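Local coordinates for hypothetical protein (Prochlorococcus marinus, PDB 2IT9) that is of unknown function but may bind DNA, at residues E71-L79 against W86-A94. Sequence-based numbering, arbitrary orientation.
Sequences ERRPWLAIL and WNLRLILSA
W75 and L92 form a non-hydrogen-bonded antiparallel pair in which L92 CD1 sits over the centre of the indole's six-membered ring, 3.7 Å from its centroid and 11° off the normal, a CH-pi contact. With W75 CG beside its own backbone N (chi1 -66°), the indole leans across the neighbouring strand, and its CZ3 also reaches L90 CB at 3.9 Å. The same L92 methyl touches P74 CG, the two side chains lying alongside and pointing the same way. Further along this face, L90 CD2 presses on A77 CB at 3.4 Å, tighter than usual carbon contact, and L79 CD1 meets W86 CE3 at 3.4 Å, the two side chains crossing at about a right angle.

The backbones fix this register. L76 and I91 exchange two hydrogen bonds, as do I78 and R89, and S93 N donates to P74 O at 2.9 Å in a nearly straight bond. I78 O has a second donor: a water 2.8 Å from it, which also donates to N87 OD1, bridging the side chain of N87 to the strand opposite.

Outward, W75 NE1 bonds to E38 O, which probably holds the indole's rotation, while W86 NE1 bonds to N112 OD1. A leucine in place of W75 would probably leave E38 O without this donor and L92 CD1 without the flat surface it rests on. On the other face, L76 and I91 meet through their CB atoms, and R89 reaches out to a salt bridge with E103.

Segments 75-79 and 86-92 run at 167° to each other, in the antiparallel beta hairpin of strands 75-82 and 85-92, the central pair of a four-stranded sheet whose W75 and A77 side packs against helix 36-56.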
ATOM      1  N   GLU A  71       2.521 -19.380  -3.186  1.00 31.36           N
ATOM      2  CA  GLU A  71       3.321 -18.576  -4.096  1.00 32.13           C
ATOM      3  C   GLU A  71       3.205 -19.071  -5.526  1.00 29.77           C
ATOM      4  O   GLU A  71       3.544 -20.185  -5.860  1.00 30.89           O
ATOM      5  CB  GLU A  71       4.811 -18.585  -3.749  1.00 31.66           C
ATOM      6  CG  GLU A  71       5.620 -17.728  -4.758  1.00 35.99           C
ATOM      7  CD  GLU A  71       7.113 -17.592  -4.468  1.00 42.90           C
ATOM      8  OE1 GLU A  71       7.785 -18.598  -4.142  1.00 47.39           O
ATOM      9  OE2 GLU A  71       7.632 -16.467  -4.668  1.00 49.86           O
ATOM     10  N   ARG A  72       2.780 -18.170  -6.377  1.00 32.73           N
ATOM     11  CA  ARG A  72       2.732 -18.393  -7.788  0.50 32.19           C
ATOM     12  C   ARG A  72       3.307 -17.068  -8.324  1.00 33.27           C
ATOM     13  O   ARG A  72       2.617 -16.073  -8.313  1.00 31.35           O
ATOM     14  CB  ARG A  72       1.286 -18.561  -8.225  0.50 33.70           C
ATOM     15  CG  ARG A  72       1.152 -18.830  -9.663  0.50 33.42           C
ATOM     16  CD  ARG A  72       0.829 -20.281  -9.956  0.50 42.40           C
ATOM     17  NE  ARG A  72      -0.567 -20.572  -9.648  0.50 41.42           N
ATOM     18  CZ  ARG A  72      -1.610 -20.173 -10.380  0.50 52.01           C
ATOM     19  NH1 ARG A  72      -1.455 -19.418 -11.473  0.50 50.73           N
ATOM     20  NH2 ARG A  72      -2.832 -20.505  -9.995  0.50 46.25           N
ATOM     21  N   ARG A  73       4.560 -17.074  -8.739  1.00 32.85           N
ATOM     22  CA  ARG A  73       5.226 -15.860  -9.189  1.00 33.81           C
ATOM     23  C   ARG A  73       4.367 -15.077 -10.146  1.00 32.37           C
ATOM     24  O   ARG A  73       3.841 -15.652 -11.080  1.00 33.82           O
ATOM     25  CB  ARG A  73       6.577 -16.188  -9.813  1.00 34.78           C
ATOM     26  CG  ARG A  73       7.544 -16.824  -8.828  1.00 40.63           C
ATOM     27  N   PRO A  74       4.292 -13.736  -9.971  1.00 34.32           N
ATOM     28  CA  PRO A  74       5.016 -12.861  -9.018  1.00 32.89           C
ATOM     29  C   PRO A  74       4.397 -12.673  -7.653  1.00 33.65           C
ATOM     30  O   PRO A  74       4.794 -11.764  -6.950  1.00 37.77           O
ATOM     31  CB  PRO A  74       4.987 -11.513  -9.756  1.00 32.87           C
ATOM     32  CG  PRO A  74       3.624 -11.501 -10.340  1.00 38.30           C
ATOM     33  CD  PRO A  74       3.390 -12.942 -10.826  1.00 34.57           C
ATOM     34  N   TRP A  75       3.398 -13.475  -7.273  1.00 32.10           N
ATOM     35  CA  TRP A  75       2.736 -13.300  -6.018  1.00 31.09           C
ATOM     36  C   TRP A  75       3.022 -14.356  -4.948  1.00 34.13           C
ATOM     37  O   TRP A  75       3.099 -15.524  -5.247  1.00 32.36           O
ATOM     38  CB  TRP A  75       1.209 -13.400  -6.211  1.00 32.58           C
ATOM     39  CG  TRP A  75       0.634 -12.322  -7.007  1.00 32.95           C
ATOM     40  CD1 TRP A  75       0.311 -12.361  -8.311  1.00 33.85           C
ATOM     41  CD2 TRP A  75       0.306 -11.001  -6.536  1.00 32.39           C
ATOM     42  NE1 TRP A  75      -0.231 -11.155  -8.694  1.00 34.20           N
ATOM     43  CE2 TRP A  75      -0.221 -10.291  -7.634  1.00 32.42           C
ATOM     44  CE3 TRP A  75       0.426 -10.343  -5.297  1.00 33.58           C
ATOM     45  CZ2 TRP A  75      -0.681  -8.963  -7.532  1.00 35.32           C
ATOM     46  CZ3 TRP A  75      -0.023  -9.027  -5.196  1.00 36.77           C
ATOM     47  CH2 TRP A  75      -0.561  -8.343  -6.318  1.00 35.67           C
ATOM     48  N   LEU A  76       3.134 -13.896  -3.723  1.00 34.05           N
ATOM     49  CA  LEU A  76       3.197 -14.766  -2.561  0.50 34.44           C
ATOM     50  C   LEU A  76       2.087 -14.268  -1.640  1.00 35.98           C
ATOM     51  O   LEU A  76       2.038 -13.093  -1.212  1.00 34.83           O
ATOM     52  CB  LEU A  76       4.590 -14.799  -1.921  0.50 35.25           C
ATOM     53  CG  LEU A  76       4.737 -15.925  -0.901  0.50 35.59           C
ATOM     54  CD1 LEU A  76       6.217 -16.330  -0.695  0.50 28.54           C
ATOM     55  CD2 LEU A  76       4.058 -15.587   0.402  0.50 32.61           C
ATOM     56  N   ALA A  77       1.120 -15.138  -1.382  1.00 34.84           N
ATOM     57  CA  ALA A  77       0.001 -14.741  -0.574  1.00 32.06           C
ATOM     58  C   ALA A  77      -0.099 -15.552   0.687  1.00 31.80           C
ATOM     59  O   ALA A  77       0.080 -16.744   0.632  1.00 33.84           O
ATOM     60  CB  ALA A  77      -1.275 -14.914  -1.393  1.00 35.42           C
ATOM     61  N   ILE A  78      -0.424 -14.893   1.795  1.00 32.09           N
ATOM     62  CA  ILE A  78      -0.519 -15.549   3.099  1.00 33.92           C
ATOM     63  C   ILE A  78      -1.863 -15.256   3.705  1.00 34.17           C
ATOM     64  O   ILE A  78      -2.203 -14.082   3.987  1.00 32.20           O
ATOM     65  CB  ILE A  78       0.618 -15.090   4.025  1.00 31.96           C
ATOM     66  CG1 ILE A  78       2.002 -15.339   3.360  1.00 39.23           C
ATOM     67  CG2 ILE A  78       0.547 -15.806   5.375  1.00 36.27           C
ATOM     68  CD1 ILE A  78       3.048 -14.457   3.890  1.00 45.05           C
ATOM     69  N   LEU A  79      -2.630 -16.314   3.915  1.00 33.70           N
ATOM     70  CA  LEU A  79      -3.934 -16.221   4.511  1.00 30.89           C
ATOM     71  C   LEU A  79      -3.804 -16.722   5.942  1.00 34.37           C
ATOM     72  O   LEU A  79      -3.233 -17.799   6.192  1.00 33.59           O
ATOM     73  CB  LEU A  79      -4.935 -17.084   3.740  1.00 32.46           C
ATOM     74  CG  LEU A  79      -6.352 -17.182   4.287  1.00 31.66           C
ATOM     75  CD1 LEU A  79      -7.325 -17.537   3.166  1.00 31.98           C
ATOM     76  CD2 LEU A  79      -6.472 -18.144   5.458  1.00 36.48           C
ATOM     77  N   TRP A  86     -10.861 -14.321   7.990  1.00 28.93           N
ATOM     78  CA  TRP A  86      -9.475 -14.380   7.585  1.00 31.78           C
ATOM     79  C   TRP A  86      -8.904 -13.098   7.032  1.00 32.14           C
ATOM     80  O   TRP A  86      -9.619 -12.330   6.427  1.00 33.11           O
ATOM     81  CB  TRP A  86      -9.278 -15.475   6.541  1.00 33.25           C
ATOM     82  CG  TRP A  86     -10.186 -15.308   5.327  1.00 32.82           C
ATOM     83  CD1 TRP A  86     -11.523 -15.600   5.259  1.00 40.59           C
ATOM     84  CD2 TRP A  86      -9.817 -14.858   4.017  1.00 35.39           C
ATOM     85  NE1 TRP A  86     -12.016 -15.292   4.017  1.00 41.11           N
ATOM     86  CE2 TRP A  86     -10.985 -14.875   3.224  1.00 38.14           C
ATOM     87  CE3 TRP A  86      -8.626 -14.409   3.446  1.00 36.65           C
ATOM     88  CZ2 TRP A  86     -10.993 -14.486   1.894  1.00 38.31           C
ATOM     89  CZ3 TRP A  86      -8.631 -14.024   2.120  1.00 38.47           C
ATOM     90  CH2 TRP A  86      -9.813 -14.071   1.352  1.00 37.95           C
ATOM     91  N   ASN A  87      -7.587 -12.906   7.208  1.00 31.84           N
ATOM     92  CA  ASN A  87      -6.900 -11.747   6.644  1.00 32.61           C
ATOM     93  C   ASN A  87      -5.959 -12.254   5.557  1.00 33.44           C
ATOM     94  O   ASN A  87      -5.713 -13.472   5.410  1.00 34.53           O
ATOM     95  CB  ASN A  87      -6.164 -10.906   7.702  1.00 32.45           C
ATOM     96  CG  ASN A  87      -5.111 -11.686   8.443  1.00 37.01           C
ATOM     97  OD1 ASN A  87      -4.393 -12.479   7.865  1.00 36.51           O
ATOM     98  ND2 ASN A  87      -5.022 -11.454   9.737  1.00 41.76           N
ATOM     99  N   LEU A  88      -5.430 -11.318   4.772  1.00 33.87           N
ATOM    100  CA  LEU A  88      -4.609 -11.665   3.630  1.00 33.25           C
ATOM    101  C   LEU A  88      -3.467 -10.694   3.432  1.00 36.85           C
ATOM    102  O   LEU A  88      -3.694  -9.476   3.325  1.00 35.23           O
ATOM    103  CB  LEU A  88      -5.460 -11.690   2.350  1.00 35.64           C
ATOM    104  CG  LEU A  88      -4.738 -12.129   1.052  1.00 35.01           C
ATOM    105  CD1 LEU A  88      -4.387 -13.579   1.124  1.00 37.11           C
ATOM    106  CD2 LEU A  88      -5.625 -11.849  -0.122  1.00 43.07           C
ATOM    107  N   ARG A  89      -2.253 -11.249   3.410  1.00 33.98           N
ATOM    108  CA  ARG A  89      -1.035 -10.495   3.153  1.00 34.23           C
ATOM    109  C   ARG A  89      -0.542 -10.918   1.778  1.00 36.31           C
ATOM    110  O   ARG A  89      -0.488 -12.109   1.484  1.00 35.69           O
ATOM    111  CB  ARG A  89       0.013 -10.785   4.203  1.00 37.25           C
ATOM    112  CG  ARG A  89       1.244  -9.953   4.020  1.00 43.12           C
ATOM    113  CD  ARG A  89       2.279 -10.227   5.087  1.00 44.53           C
ATOM    114  NE  ARG A  89       3.493  -9.448   4.827  1.00 46.89           N
ATOM    115  CZ  ARG A  89       4.710  -9.816   5.215  1.00 53.75           C
ATOM    116  NH1 ARG A  89       4.910 -10.963   5.860  1.00 52.36           N
ATOM    117  NH2 ARG A  89       5.751  -9.044   4.932  1.00 54.23           N
ATOM    118  N   LEU A  90      -0.238  -9.939   0.933  1.00 35.23           N
ATOM    119  CA  LEU A  90       0.214 -10.193  -0.424  1.00 33.59           C
ATOM    120  C   LEU A  90       1.603  -9.564  -0.627  1.00 36.22           C
ATOM    121  O   LEU A  90       1.817  -8.410  -0.251  1.00 38.10           O
ATOM    122  CB  LEU A  90      -0.705  -9.586  -1.442  1.00 35.93           C
ATOM    123  CG  LEU A  90      -2.097 -10.212  -1.474  1.00 34.66           C
ATOM    124  CD1 LEU A  90      -2.941  -9.377  -2.389  1.00 39.36           C
ATOM    125  CD2 LEU A  90      -2.018 -11.635  -1.989  1.00 39.43           C
ATOM    126  N   ILE A  91       2.507 -10.348  -1.178  1.00 35.73           N
ATOM    127  CA  ILE A  91       3.840  -9.875  -1.548  1.00 35.10           C
ATOM    128  C   ILE A  91       3.987 -10.015  -3.053  1.00 37.56           C
ATOM    129  O   ILE A  91       3.972 -11.146  -3.586  1.00 34.13           O
ATOM    130  CB  ILE A  91       4.937 -10.679  -0.858  1.00 37.07           C
ATOM    131  CG1 ILE A  91       4.651 -10.850   0.634  1.00 44.00           C
ATOM    132  CG2 ILE A  91       6.324 -10.092  -1.154  1.00 36.36           C
ATOM    133  CD1 ILE A  91       4.534  -9.633   1.378  1.00 50.65           C
ATOM    134  N   LEU A  92       4.203  -8.877  -3.709  1.00 34.63           N
ATOM    135  CA  LEU A  92       4.365  -8.806  -5.148  1.00 33.92           C
ATOM    136  C   LEU A  92       5.830  -8.581  -5.465  1.00 36.22           C
ATOM    137  O   LEU A  92       6.407  -7.552  -5.118  1.00 32.32           O
ATOM    138  CB  LEU A  92       3.519  -7.654  -5.672  1.00 35.52           C
ATOM    139  CG  LEU A  92       3.535  -7.460  -7.185  1.00 35.87           C
ATOM    140  CD1 LEU A  92       3.131  -8.733  -7.949  1.00 36.98           C
ATOM    141  CD2 LEU A  92       2.618  -6.296  -7.532  1.00 39.86           C
ATOM    142  N   SER A  93       6.451  -9.524  -6.151  1.00 39.52           N
ATOM    143  CA  SER A  93       7.880  -9.411  -6.370  1.00 44.17           C
ATOM    144  C   SER A  93       8.193  -8.569  -7.541  1.00 48.15           C
ATOM    145  O   SER A  93       7.385  -8.396  -8.457  1.00 47.38           O
ATOM    146  CB  SER A  93       8.528 -10.771  -6.496  1.00 49.36           C
ATOM    147  OG  SER A  93       8.568 -11.332  -5.213  1.00 50.46           O
ATOM    148  N   ALA A  94       9.387  -8.019  -7.475  1.00 51.04           N
ATOM    149  CA  ALA A  94       9.875  -7.133  -8.504  1.00 53.39           C
ATOM    150  C   ALA A  94      10.454  -7.938  -9.650  1.00 56.13           C
ATOM    151  O   ALA A  94       9.781  -8.137 -10.656  1.00 61.27           O
ATOM    152  CB  ALA A  94      10.912  -6.170  -7.917  1.00 50.24           C
TER
HETATM  153  O   HOH W   1      -2.164 -13.141   6.611  1.00 20.57           O